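Long-range contacts in hypothetical protein TM1553 (Thermotoga maritima, PDB 1VRM), which probably transfers FMN from FAD to target proteins, acting as an ApbE-type flavin transferase: residues E50-I55 with Y169-A174; T28-V33 with V189-D194; D23-T28 with R54-F59; Y86-A91 with I160-I165. All coordinates share one frame; numbering follows the deposited sequence. Where two conformers were deposited one is given.

How the contacts relate
Contacts 1 and 3 share helix 41-58 and have centres about 8 Å apart: the helix meets helix 166-181 in the first and the hairpin turn at Leu26 in the second. Contact 2 ties the hairpin's second strand into the main sheet beside contact 1, their centres about 11 Å apart. The centre of contact 4 is about 14 Å from those of contacts 1 and 3; its Leu88 CD2 lies 4.0 Å from Tyr169 CD2 of contact 1 and 3.9 Å from Phe59 CZ of contact 3. Asp161 of contact 4 hydrogen-bonds an unidentified molecule, probably from the crystallisation liquor, and Asp194 of contact 2 bonds one weakly, which may mark a pocket.

Contact 1 of 4, residues E50-I55 with Y169-A174; sequences EDMKRI and YALDRA
Asp51 OD1 takes three N-H bonds from two arginines. Arg54, one helical turn on, grips it side-on with NE (2.9 Å from Asp51 OD1) and NH2 (3.0 Å from the same oxygen). Across the interface Arg173 also comes side-on, but spans the carboxylate: its NH2 lies 2.9 Å from Asp51 OD1, above the carboxylate plane, and its NE is 2.7 Å from Asp51 OD2 on the syn side. The Arg173 guanidinium and the carboxylate are turned 48° apart. Asp51 reaches this position with CG anti to the backbone N (chi1 -163°). Arg54 NH2 sits over one face of the Arg173 guanidinium, and the shared carboxylate probably offsets the proximity of the two cations. A water donates to Asp51 OD2 (2.8 Å) and to Ala170 O (2.9 Å), bridging the helices beside the salt-bridge network. Apolar packing continues the seam: Ile55 CD1 lies 3.8 Å from Ala170 CB and also touches the Tyr169 ring, while selenomethionine Met52 presses CE tightly against Leu171 CD2. Tyr169 OH bonds to Glu84, which also pairs with Arg54. Helices 41-58 and 166-181 run roughly antiparallel at this point (153° between their short segments), and Met52, Leu171 and Ala174 rest on Val189 of strand 186-191 in the main antiparallel sheet.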
loop_
_atom_site.group_PDB
_atom_site.type_symbol
_atom_site.label_atom_id
_atom_site.label_comp_id
_atom_site.label_asym_id
_atom_site.label_seq_id
_atom_site.Cartn_x
_atom_site.Cartn_y
_atom_site.Cartn_z
ATOM N N GLU A 50 -9.189 -15.890 -3.087
ATOM C CA GLU A 50 -8.092 -16.880 -2.901
ATOM C C GLU A 50 -6.742 -16.227 -3.200
ATOM O O GLU A 50 -5.777 -16.429 -2.458
ATOM C CB GLU A 50 -8.287 -18.081 -3.798
ATOM C CG GLU A 50 -9.512 -18.897 -3.401
ATOM C CD GLU A 50 -9.756 -20.074 -4.376
ATOM O OE1 GLU A 50 -8.941 -20.308 -5.298
ATOM O OE2 GLU A 50 -10.801 -20.723 -4.193
ATOM N N ASP A 51 -6.668 -15.456 -4.273
ATOM C CA ASP A 51 -5.376 -14.790 -4.609
ATOM C C ASP A 51 -4.978 -13.764 -3.540
ATOM O O ASP A 51 -3.802 -13.639 -3.175
ATOM C CB ASP A 51 -5.455 -14.156 -5.967
ATOM C CG ASP A 51 -4.103 -13.826 -6.524
ATOM O OD1 ASP A 51 -3.302 -14.770 -6.632
ATOM O OD2 ASP A 51 -3.851 -12.631 -6.872
HETATM N N MSE A 52 -5.952 -13.015 -3.050
HETATM C CA MSE A 52 -5.666 -12.006 -2.009
HETATM C C MSE A 52 -5.108 -12.674 -0.755
HETATM O O MSE A 52 -4.138 -12.181 -0.144
HETATM C CB MSE A 52 -6.898 -11.162 -1.680
HETATM C CG MSE A 52 -7.242 -10.294 -2.804
HETATM SE SE MSE A 52 -8.978 -9.364 -2.313
HETATM C CE MSE A 52 -8.365 -7.482 -2.657
ATOM N N LYS A 53 -5.711 -13.796 -0.375
ATOM C CA LYS A 53 -5.216 -14.560 0.768
ATOM C C LYS A 53 -3.846 -15.166 0.487
ATOM O O LYS A 53 -2.954 -15.126 1.351
ATOM C CB LYS A 53 -6.215 -15.620 1.199
ATOM C CG LYS A 53 -7.503 -15.017 1.755
ATOM C CD LYS A 53 -8.511 -16.087 2.089
ATOM C CE LYS A 53 -9.672 -15.486 2.867
ATOM N NZ LYS A 53 -9.210 -14.542 3.918
ATOM N N ARG A 54 -3.650 -15.681 -0.708
ATOM C CA ARG A 54 -2.370 -16.246 -1.102
ATOM C C ARG A 54 -1.230 -15.212 -0.933
ATOM O O ARG A 54 -0.197 -15.477 -0.348
ATOM C CB ARG A 54 -2.432 -16.688 -2.546
ATOM C CG ARG A 54 -1.135 -17.272 -3.079
ATOM C CD ARG A 54 -1.214 -17.566 -4.552
ATOM N NE ARG A 54 -1.287 -16.348 -5.323
ATOM C CZ ARG A 54 -0.217 -15.613 -5.616
ATOM N NH1 ARG A 54 1.001 -16.025 -5.232
ATOM N NH2 ARG A 54 -0.357 -14.497 -6.301
ATOM N N ILE A 55 -1.455 -14.028 -1.459
ATOM C CA ILE A 55 -0.499 -12.907 -1.389
ATOM C C ILE A 55 -0.288 -12.517 0.093
ATOM O O ILE A 55 0.819 -12.193 0.521
ATOM C CB ILE A 55 -1.012 -11.702 -2.232
ATOM C CG1 ILE A 55 -0.939 -12.099 -3.682
ATOM C CG2 ILE A 55 -0.302 -10.418 -1.835
ATOM C CD1 ILE A 55 -1.690 -11.161 -4.554
ATOM N N TYR A 169 -0.640 -4.257 -5.177
ATOM C CA TYR A 169 -0.275 -5.392 -6.004
ATOM C C TYR A 169 -1.432 -6.407 -6.101
ATOM O O TYR A 169 -1.801 -6.833 -7.198
ATOM C CB TYR A 169 0.971 -6.029 -5.411
ATOM C CG TYR A 169 1.335 -7.307 -6.116
ATOM C CD1 TYR A 169 1.760 -7.274 -7.427
ATOM C CD2 TYR A 169 1.226 -8.546 -5.506
ATOM C CE1 TYR A 169 2.084 -8.424 -8.117
ATOM C CE2 TYR A 169 1.539 -9.727 -6.213
ATOM C CZ TYR A 169 1.974 -9.654 -7.487
ATOM O OH TYR A 169 2.300 -10.796 -8.227
ATOM N N ALA A 170 -1.967 -6.774 -4.936
ATOM C CA ALA A 170 -3.091 -7.736 -4.860
ATOM C C ALA A 170 -4.292 -7.179 -5.638
ATOM O O ALA A 170 -5.006 -7.938 -6.347
ATOM C CB ALA A 170 -3.460 -7.987 -3.466
ATOM N N LEU A 171 -4.535 -5.881 -5.513
ATOM C CA LEU A 171 -5.679 -5.281 -6.202
ATOM C C LEU A 171 -5.511 -5.325 -7.710
ATOM O O LEU A 171 -6.468 -5.540 -8.427
ATOM C CB LEU A 171 -5.968 -3.860 -5.752
ATOM C CG LEU A 171 -6.474 -3.820 -4.300
ATOM C CD1 LEU A 171 -6.422 -2.380 -3.773
ATOM C CD2 LEU A 171 -7.850 -4.378 -4.149
ATOM N N ASP A 172 -4.317 -5.021 -8.182
ATOM C CA ASP A 172 -4.039 -5.102 -9.608
ATOM C C ASP A 172 -4.203 -6.564 -10.102
ATOM O O ASP A 172 -4.798 -6.790 -11.139
ATOM C CB ASP A 172 -2.664 -4.556 -9.928
ATOM C CG ASP A 172 -2.614 -3.039 -9.812
ATOM O OD1 ASP A 172 -3.704 -2.381 -9.922
ATOM O OD2 ASP A 172 -1.491 -2.504 -9.578
ATOM N N ARG A 173 -3.685 -7.530 -9.342
ATOM C CA ARG A 173 -3.889 -8.947 -9.673
ATOM C C ARG A 173 -5.373 -9.315 -9.694
ATOM O O ARG A 173 -5.835 -10.044 -10.578
ATOM C CB ARG A 173 -3.152 -9.847 -8.709
ATOM C CG ARG A 173 -1.730 -10.017 -9.213
ATOM C CD ARG A 173 -1.027 -11.104 -8.539
ATOM N NE ARG A 173 -1.760 -12.358 -8.573
ATOM C CZ ARG A 173 -1.641 -13.299 -9.488
ATOM N NH1 ARG A 173 -0.766 -13.162 -10.483
ATOM N NH2 ARG A 173 -2.367 -14.414 -9.384
ATOM N N ALA A 174 -6.111 -8.816 -8.736
ATOM C CA ALA A 174 -7.530 -9.098 -8.656
ATOM C C ALA A 174 -8.252 -8.684 -9.934
ATOM O O ALA A 174 -9.059 -9.452 -10.457
ATOM C CB ALA A 174 -8.141 -8.463 -7.432
HETATM O O HOH W 1 -5.380 -10.696 -5.549
#

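Contact 2 of 4, residues T28-V33 with V189-D194; sequences TSVRIV and VEAGGD
This is an antiparallel strand pairing within the main sheet, where residues 28-33 of strand 28-35 run beside the end of strand 186-191 and the turn that follows it. Arg31 and Glu190 form a hydrogen-bonded pair, with Arg31 N 3.0 Å from Glu190 O and Glu190 N 2.8 Å from Arg31 O. Val30 faces Ala191 in a non-hydrogen-bonded pair, and Val30 CG1 packs 3.8 Å from Ala191 CB. Ile32 and Val189 form another such pair, side by side on the same face with Ile32 CG1 4.1 Å from Val189 CG1, and Ile32 also meets Ala45, Ile48 and Leu49 of helix 41-58. Past the paired strands, Gly192 N bonds to Ser29 O at 3.0 Å. Gly192 belongs to a type I' turn from Ala191 to Asp194 that leads into strand 194-197. Thr28 turns OG1 away from its own N (chi1 -168°), which brings the hydroxyl to 3.1 Å from Gly192 CA. On the other face, the ion pair of extended Arg31, through NH1, with Glu190 OE1 is long, and Glu190 has two conformers; Arg31 NE forms a salt bridge with Glu20. Cohesion probably rests mainly on the backbone bonds and the buried apolar face; the long ion pair is likely to add little.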
loop_
_atom_site.group_PDB
_atom_site.type_symbol
_atom_site.label_atom_id
_atom_site.label_comp_id
_atom_site.label_asym_id
_atom_site.label_seq_id
_atom_site.Cartn_x
_atom_site.Cartn_y
_atom_site.Cartn_z
ATOM N N THR A 28 -6.387 -6.474 6.501
ATOM C CA THR A 28 -7.454 -5.516 6.515
ATOM C C THR A 28 -8.749 -6.220 6.118
ATOM O O THR A 28 -8.824 -7.462 6.117
ATOM C CB THR A 28 -7.083 -4.310 5.583
ATOM O OG1 THR A 28 -7.976 -3.195 5.777
ATOM C CG2 THR A 28 -6.993 -4.699 4.085
ATOM N N SER A 29 -9.780 -5.429 5.859
ATOM C CA SER A 29 -11.014 -5.942 5.309
ATOM C C SER A 29 -10.950 -5.735 3.796
ATOM O O SER A 29 -10.370 -4.748 3.321
ATOM C CB SER A 29 -12.229 -5.240 5.917
ATOM O OG SER A 29 -12.047 -3.865 5.808
ATOM N N VAL A 30 -11.545 -6.665 3.052
ATOM C CA VAL A 30 -11.609 -6.628 1.597
ATOM C C VAL A 30 -13.047 -6.762 1.138
ATOM O O VAL A 30 -13.872 -7.365 1.834
ATOM C CB VAL A 30 -10.707 -7.689 0.932
ATOM C CG1 VAL A 30 -9.266 -7.543 1.409
ATOM C CG2 VAL A 30 -11.179 -9.083 1.207
ATOM N N ARG A 31 -13.344 -6.198 -0.025
ATOM C CA ARG A 31 -14.662 -6.230 -0.618
ATOM C C ARG A 31 -14.475 -6.438 -2.107
ATOM O O ARG A 31 -13.666 -5.739 -2.762
ATOM C CB ARG A 31 -15.385 -4.943 -0.292
ATOM C CG ARG A 31 -16.738 -4.784 -0.862
ATOM C CD ARG A 31 -17.172 -3.416 -0.394
ATOM N NE ARG A 31 -18.519 -3.168 -0.784
ATOM C CZ ARG A 31 -19.059 -1.971 -0.846
ATOM N NH1 ARG A 31 -18.334 -0.892 -0.570
ATOM N NH2 ARG A 31 -20.326 -1.873 -1.216
ATOM N N ILE A 32 -15.169 -7.407 -2.656
ATOM C CA ILE A 32 -15.014 -7.749 -4.045
ATOM C C ILE A 32 -16.411 -7.612 -4.670
ATOM O O ILE A 32 -17.333 -8.248 -4.198
ATOM C CB ILE A 32 -14.513 -9.187 -4.175
ATOM C CG1 ILE A 32 -13.140 -9.404 -3.501
ATOM C CG2 ILE A 32 -14.452 -9.607 -5.647
ATOM C CD1 ILE A 32 -12.920 -10.821 -3.038
ATOM N N VAL A 33 -16.573 -6.778 -5.683
ATOM C CA VAL A 33 -17.898 -6.480 -6.244
ATOM C C VAL A 33 -17.751 -6.687 -7.739
ATOM O O VAL A 33 -16.926 -6.046 -8.398
ATOM C CB VAL A 33 -18.335 -5.074 -5.955
ATOM C CG1 VAL A 33 -19.565 -4.717 -6.747
ATOM C CG2 VAL A 33 -18.519 -4.886 -4.463
ATOM N N VAL A 189 -12.613 -3.870 -6.754
ATOM C CA VAL A 189 -12.110 -4.546 -5.577
ATOM C C VAL A 189 -11.544 -3.514 -4.625
ATOM O O VAL A 189 -10.919 -2.551 -5.083
ATOM C CB VAL A 189 -11.012 -5.536 -5.918
ATOM C CG1 VAL A 189 -10.610 -6.350 -4.688
ATOM C CG2 VAL A 189 -11.444 -6.460 -7.062
ATOM N N GLU A 190 -11.724 -3.741 -3.338
ATOM C CA GLU A 190 -11.301 -2.794 -2.304
ATOM C C GLU A 190 -10.561 -3.589 -1.242
ATOM O O GLU A 190 -10.949 -4.716 -0.916
ATOM C CB GLU A 190 -12.528 -2.129 -1.706
ATOM C CG GLU A 190 -12.255 -1.035 -0.746
ATOM C CD GLU A 190 -13.545 -0.376 -0.261
ATOM O OE1 GLU A 190 -14.629 -0.733 -0.774
ATOM O OE2 GLU A 190 -13.460 0.489 0.640
ATOM N N ALA A 191 -9.498 -2.987 -0.724
ATOM C CA ALA A 191 -8.778 -3.550 0.420
ATOM C C ALA A 191 -8.355 -2.385 1.265
ATOM O O ALA A 191 -7.616 -1.517 0.811
ATOM C CB ALA A 191 -7.614 -4.382 -0.024
ATOM N N GLY A 192 -8.876 -2.335 2.473
ATOM C CA GLY A 192 -8.512 -1.293 3.417
ATOM C C GLY A 192 -8.561 0.098 2.817
ATOM O O GLY A 192 -7.615 0.910 2.967
ATOM N N GLY A 193 -9.625 0.405 2.123
ATOM C CA GLY A 193 -9.661 1.816 1.586
ATOM C C GLY A 193 -8.699 2.155 0.402
ATOM O O GLY A 193 -8.313 3.326 0.114
ATOM N N ASP A 194 -8.195 1.115 -0.223
ATOM C CA ASP A 194 -7.601 1.179 -1.569
ATOM C C ASP A 194 -8.606 0.509 -2.504
ATOM O O ASP A 194 -9.199 -0.515 -2.155
ATOM C CB ASP A 194 -6.289 0.444 -1.633
ATOM C CG ASP A 194 -5.192 1.077 -0.724
ATOM O OD1 ASP A 194 -5.444 2.160 -0.145
ATOM O OD2 ASP A 194 -4.101 0.468 -0.616
#

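Contact 3 of 4, residues D23-T28 with R54-F59; sequences DFALGT and RITYKF
The polar part of this contact is a single bond from Leu26 N to Thr56 OG1, 2.8 Å long with an N-H...O angle of 145°. Thr56 places OG1 anti to its carbonyl carbon (chi1 -60°), on the side where the hydroxyl can also bond to Met52 O, one turn earlier in the helix. Since that carbonyl can only accept, the hydroxyl donates to it while receiving the Leu26 N-H, and so acts as donor and acceptor at once. The loop that brings Leu26 here is the two-residue connection of a beta-hairpin: a type I' turn from Ala25 to Thr28, with Leu26 and Gly27 both at positive phi, joins strands 19-25 and 28-35. The Ala25 and Thr28 backbones close it with a pair of bonds, Thr28 N to Ala25 O being 3.0 Å. Van der Waals contacts flank the hydroxyl. Leu26 crosses Thr56 at a slant, its CD2 coming within 3.6 Å of Thr56 OG1, and Ala25 CB is 3.8 Å from Thr56 OG1. The apolar pairing is between Leu26 and Ile55, with Leu26 CD2 3.9 Å from Ile55 CG2. Leu26 also touches Met52 of helix 41-58 and Ala170 of helix 166-181.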
loop_
_atom_site.group_PDB
_atom_site.type_symbol
_atom_site.label_atom_id
_atom_site.label_comp_id
_atom_site.label_asym_id
_atom_site.label_seq_id
_atom_site.Cartn_x
_atom_site.Cartn_y
_atom_site.Cartn_z
ATOM N N ASP A 23 -14.554 -10.113 3.140
ATOM C CA ASP A 23 -13.766 -11.006 4.004
ATOM C C ASP A 23 -12.585 -10.168 4.543
ATOM O O ASP A 23 -12.596 -8.928 4.438
ATOM C CB ASP A 23 -13.288 -12.252 3.241
ATOM C CG ASP A 23 -13.104 -13.499 4.170
ATOM O OD1 ASP A 23 -12.494 -13.397 5.279
ATOM O OD2 ASP A 23 -13.567 -14.590 3.780
ATOM N N PHE A 24 -11.606 -10.872 5.118
ATOM C CA PHE A 24 -10.445 -10.273 5.719
ATOM C C PHE A 24 -9.233 -10.899 5.021
ATOM O O PHE A 24 -9.098 -12.140 4.925
ATOM C CB PHE A 24 -10.481 -10.495 7.232
ATOM C CG PHE A 24 -11.638 -9.802 7.873
ATOM C CD1 PHE A 24 -11.545 -8.512 8.240
ATOM C CD2 PHE A 24 -12.847 -10.436 8.031
ATOM C CE1 PHE A 24 -12.618 -7.814 8.819
ATOM C CE2 PHE A 24 -13.951 -9.741 8.594
ATOM C CZ PHE A 24 -13.821 -8.427 8.969
ATOM N N ALA A 25 -8.358 -10.025 4.528
ATOM C CA ALA A 25 -7.117 -10.451 3.911
ATOM C C ALA A 25 -6.232 -9.223 3.908
ATOM O O ALA A 25 -6.739 -8.115 4.071
ATOM C CB ALA A 25 -7.363 -10.960 2.483
ATOM N N LEU A 26 -4.956 -9.408 3.597
ATOM C CA LEU A 26 -4.007 -8.317 3.387
ATOM C C LEU A 26 -3.939 -7.409 4.618
ATOM O O LEU A 26 -3.715 -6.197 4.527
ATOM C CB LEU A 26 -4.391 -7.559 2.122
ATOM C CG LEU A 26 -4.454 -8.355 0.800
ATOM C CD1 LEU A 26 -5.218 -7.626 -0.255
ATOM C CD2 LEU A 26 -3.005 -8.655 0.358
ATOM N N GLY A 27 -4.147 -8.026 5.785
ATOM C CA GLY A 27 -4.183 -7.334 7.043
ATOM C C GLY A 27 -5.313 -6.343 7.265
ATOM O O GLY A 27 -5.227 -5.519 8.168
ATOM N N THR A 28 -6.387 -6.474 6.501
ATOM C CA THR A 28 -7.454 -5.516 6.515
ATOM C C THR A 28 -8.749 -6.220 6.118
ATOM O O THR A 28 -8.824 -7.462 6.117
ATOM C CB THR A 28 -7.083 -4.310 5.583
ATOM O OG1 THR A 28 -7.976 -3.195 5.777
ATOM C CG2 THR A 28 -6.993 -4.699 4.085
ATOM N N ARG A 54 -3.650 -15.681 -0.708
ATOM C CA ARG A 54 -2.370 -16.246 -1.102
ATOM C C ARG A 54 -1.230 -15.212 -0.933
ATOM O O ARG A 54 -0.197 -15.477 -0.348
ATOM C CB ARG A 54 -2.432 -16.688 -2.546
ATOM C CG ARG A 54 -1.135 -17.272 -3.079
ATOM C CD ARG A 54 -1.214 -17.566 -4.552
ATOM N NE ARG A 54 -1.287 -16.348 -5.323
ATOM C CZ ARG A 54 -0.217 -15.613 -5.616
ATOM N NH1 ARG A 54 1.001 -16.025 -5.232
ATOM N NH2 ARG A 54 -0.357 -14.497 -6.301
ATOM N N ILE A 55 -1.455 -14.028 -1.459
ATOM C CA ILE A 55 -0.499 -12.907 -1.389
ATOM C C ILE A 55 -0.288 -12.517 0.093
ATOM O O ILE A 55 0.819 -12.193 0.521
ATOM C CB ILE A 55 -1.012 -11.702 -2.232
ATOM C CG1 ILE A 55 -0.939 -12.099 -3.682
ATOM C CG2 ILE A 55 -0.302 -10.418 -1.835
ATOM C CD1 ILE A 55 -1.690 -11.161 -4.554
ATOM N N THR A 56 -1.364 -12.540 0.886
ATOM C CA THR A 56 -1.285 -12.215 2.311
ATOM C C THR A 56 -0.214 -13.062 3.017
ATOM O O THR A 56 0.590 -12.534 3.794
ATOM C CB THR A 56 -2.635 -12.398 3.037
ATOM O OG1 THR A 56 -3.619 -11.536 2.446
ATOM C CG2 THR A 56 -2.526 -12.012 4.493
ATOM N N TYR A 57 -0.245 -14.364 2.741
ATOM C CA TYR A 57 0.660 -15.288 3.432
ATOM C C TYR A 57 2.038 -15.324 2.787
ATOM O O TYR A 57 3.070 -15.401 3.490
ATOM C CB TYR A 57 0.048 -16.678 3.533
ATOM C CG TYR A 57 -1.264 -16.601 4.311
ATOM C CD1 TYR A 57 -1.303 -15.946 5.545
ATOM C CD2 TYR A 57 -2.436 -17.081 3.787
ATOM C CE1 TYR A 57 -2.491 -15.811 6.254
ATOM C CE2 TYR A 57 -3.631 -16.957 4.493
ATOM C CZ TYR A 57 -3.646 -16.321 5.719
ATOM O OH TYR A 57 -4.827 -16.192 6.434
ATOM N N LYS A 58 2.080 -15.225 1.461
ATOM C CA LYS A 58 3.339 -15.347 0.754
ATOM C C LYS A 58 4.286 -14.202 1.038
ATOM O O LYS A 58 5.520 -14.395 1.055
ATOM C CB LYS A 58 3.108 -15.453 -0.750
ATOM C CG LYS A 58 4.371 -15.582 -1.560
ATOM C CD LYS A 58 4.110 -15.946 -2.995
ATOM C CE LYS A 58 5.405 -15.986 -3.791
ATOM N NZ LYS A 58 5.153 -16.392 -5.196
ATOM N N PHE A 59 3.710 -13.014 1.207
ATOM C CA PHE A 59 4.509 -11.802 1.401
ATOM C C PHE A 59 4.430 -11.265 2.833
ATOM O O PHE A 59 4.857 -10.156 3.087
ATOM C CB PHE A 59 4.144 -10.774 0.337
ATOM C CG PHE A 59 4.463 -11.258 -1.047
ATOM C CD1 PHE A 59 5.753 -11.462 -1.443
ATOM C CD2 PHE A 59 3.461 -11.625 -1.933
ATOM C CE1 PHE A 59 6.016 -11.953 -2.723
ATOM C CE2 PHE A 59 3.751 -12.118 -3.211
ATOM C CZ PHE A 59 5.034 -12.254 -3.585
#

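Contact 4 of 4, residues Y86-A91 with I160-I165; sequences YSLIKA and IDLGGI
Ile89, in the middle of the helical segment 86-91, has its CA 8.1 Å from the CA of Leu162, a separation that leaves the irregular segment 160-165 to be reached by side chains alone. Leu88 and Leu162 meet tip to tip, with Leu88 CD2 3.8 Å from Leu162 CD1. In Leu88 a chi1 of -178° carries CG toward the loop, and the branch there gives CD2 to Leu162 and CD1 to Ile165, where Leu88 CD1 lies 4.4 Å from Ile165 CG2. One residue on, Ile89 crosses Ile160 at about a right angle, Ile89 CD1 lying 4.2 Å from Ile160 CD1. Leu162 CD1 packs on both Leu88 and Ile89, with Val68 of helix 67-72 and Ala92 of helix 83-98 also against this side chain. Asp161 OD2 shapes the loop through an Asx turn, accepting from Gly163 N at 2.9 Å with the donor standing 55° out of the carboxylate plane; it also bonds an unidentified molecule, probably from the crystallisation liquor. Ile165 then occupies the N-cap position of helix 166-181. The interface between the two segments is wholly hydrocarbon, held by shape and burial.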
loop_
_atom_site.group_PDB
_atom_site.type_symbol
_atom_site.label_atom_id
_atom_site.label_comp_id
_atom_site.label_asym_id
_atom_site.label_seq_id
_atom_site.Cartn_x
_atom_site.Cartn_y
_atom_site.Cartn_z
ATOM N N TYR A 86 10.497 -12.089 -7.012
ATOM C CA TYR A 86 11.604 -11.289 -7.548
ATOM C C TYR A 86 11.108 -9.975 -8.144
ATOM O O TYR A 86 11.611 -8.875 -7.831
ATOM C CB TYR A 86 12.382 -12.110 -8.558
ATOM C CG TYR A 86 13.748 -11.568 -8.858
ATOM C CD1 TYR A 86 14.793 -11.796 -7.970
ATOM C CD2 TYR A 86 14.026 -10.912 -10.033
ATOM C CE1 TYR A 86 16.088 -11.315 -8.220
ATOM C CE2 TYR A 86 15.320 -10.429 -10.294
ATOM C CZ TYR A 86 16.344 -10.666 -9.389
ATOM O OH TYR A 86 17.647 -10.223 -9.611
ATOM N N SER A 87 10.057 -10.084 -8.948
ATOM C CA SER A 87 9.522 -8.933 -9.638
ATOM C C SER A 87 8.903 -7.939 -8.635
ATOM O O SER A 87 9.083 -6.726 -8.751
ATOM C CB SER A 87 8.472 -9.371 -10.643
ATOM O OG SER A 87 7.291 -9.763 -9.982
ATOM N N LEU A 88 8.214 -8.435 -7.616
ATOM C CA LEU A 88 7.614 -7.513 -6.634
ATOM C C LEU A 88 8.650 -6.777 -5.796
ATOM O O LEU A 88 8.556 -5.585 -5.565
ATOM C CB LEU A 88 6.603 -8.254 -5.738
ATOM C CG LEU A 88 5.876 -7.417 -4.711
ATOM C CD1 LEU A 88 5.163 -6.228 -5.323
ATOM C CD2 LEU A 88 4.907 -8.360 -4.024
ATOM N N ILE A 89 9.638 -7.511 -5.333
ATOM C CA ILE A 89 10.724 -6.854 -4.592
ATOM C C ILE A 89 11.460 -5.842 -5.450
ATOM O O ILE A 89 11.674 -4.708 -5.012
ATOM C CB ILE A 89 11.661 -7.899 -3.946
ATOM C CG1 ILE A 89 10.844 -8.705 -2.940
ATOM C CG2 ILE A 89 12.870 -7.271 -3.267
ATOM C CD1 ILE A 89 11.587 -9.868 -2.281
ATOM N N LYS A 90 11.766 -6.207 -6.696
ATOM C CA LYS A 90 12.389 -5.239 -7.643
ATOM C C LYS A 90 11.537 -3.990 -7.801
ATOM O O LYS A 90 12.041 -2.866 -7.755
ATOM C CB LYS A 90 12.589 -5.870 -9.026
ATOM C CG LYS A 90 13.888 -5.465 -9.705
ATOM C CD LYS A 90 15.046 -6.310 -9.247
ATOM C CE LYS A 90 16.149 -6.415 -10.283
ATOM N NZ LYS A 90 15.865 -7.345 -11.418
ATOM N N ALA A 91 10.234 -4.188 -7.958
ATOM C CA ALA A 91 9.320 -3.053 -8.112
ATOM C C ALA A 91 9.302 -2.160 -6.865
ATOM O O ALA A 91 9.323 -0.950 -6.952
ATOM C CB ALA A 91 7.953 -3.508 -8.464
ATOM N N ILE A 160 12.870 -6.738 4.839
ATOM C CA ILE A 160 11.893 -6.236 3.847
ATOM C C ILE A 160 10.508 -6.337 4.466
ATOM O O ILE A 160 10.152 -7.355 5.072
ATOM C CB ILE A 160 11.959 -7.112 2.583
ATOM C CG1 ILE A 160 13.337 -6.935 1.893
ATOM C CG2 ILE A 160 10.789 -6.856 1.696
ATOM C CD1 ILE A 160 13.659 -7.953 0.829
ATOM N N ASP A 161 9.708 -5.301 4.305
ATOM C CA ASP A 161 8.286 -5.345 4.648
ATOM C C ASP A 161 7.548 -4.719 3.456
ATOM O O ASP A 161 7.869 -3.596 3.057
ATOM C CB ASP A 161 7.912 -4.569 5.915
ATOM C CG ASP A 161 6.387 -4.698 6.203
ATOM O OD1 ASP A 161 5.949 -5.691 6.840
ATOM O OD2 ASP A 161 5.616 -3.843 5.723
ATOM N N LEU A 162 6.595 -5.471 2.899
ATOM C CA LEU A 162 5.880 -5.065 1.667
ATOM C C LEU A 162 4.483 -4.499 1.963
ATOM O O LEU A 162 3.678 -4.329 1.037
ATOM C CB LEU A 162 5.788 -6.244 0.674
ATOM C CG LEU A 162 7.129 -6.743 0.126
ATOM C CD1 LEU A 162 7.044 -7.828 -0.906
ATOM C CD2 LEU A 162 7.939 -5.577 -0.483
ATOM N N GLY A 163 4.204 -4.138 3.214
ATOM C CA GLY A 163 2.878 -3.705 3.574
ATOM C C GLY A 163 2.484 -2.404 2.863
ATOM O O GLY A 163 1.284 -2.099 2.751
ATOM N N GLY A 164 3.464 -1.625 2.385
ATOM C CA GLY A 164 3.177 -0.349 1.735
ATOM C C GLY A 164 2.828 -0.481 0.258
ATOM O O GLY A 164 2.459 0.506 -0.368
ATOM N N ILE A 165 2.941 -1.696 -0.299
ATOM C CA ILE A 165 2.696 -1.937 -1.713
ATOM C C ILE A 165 1.834 -3.181 -1.987
ATOM O O ILE A 165 1.288 -3.345 -3.086
ATOM C CB ILE A 165 4.080 -1.963 -2.504
ATOM C CG1 ILE A 165 3.890 -1.839 -4.000
ATOM C CG2 ILE A 165 4.931 -3.183 -2.088
ATOM C CD1 ILE A 165 5.189 -1.693 -4.769
#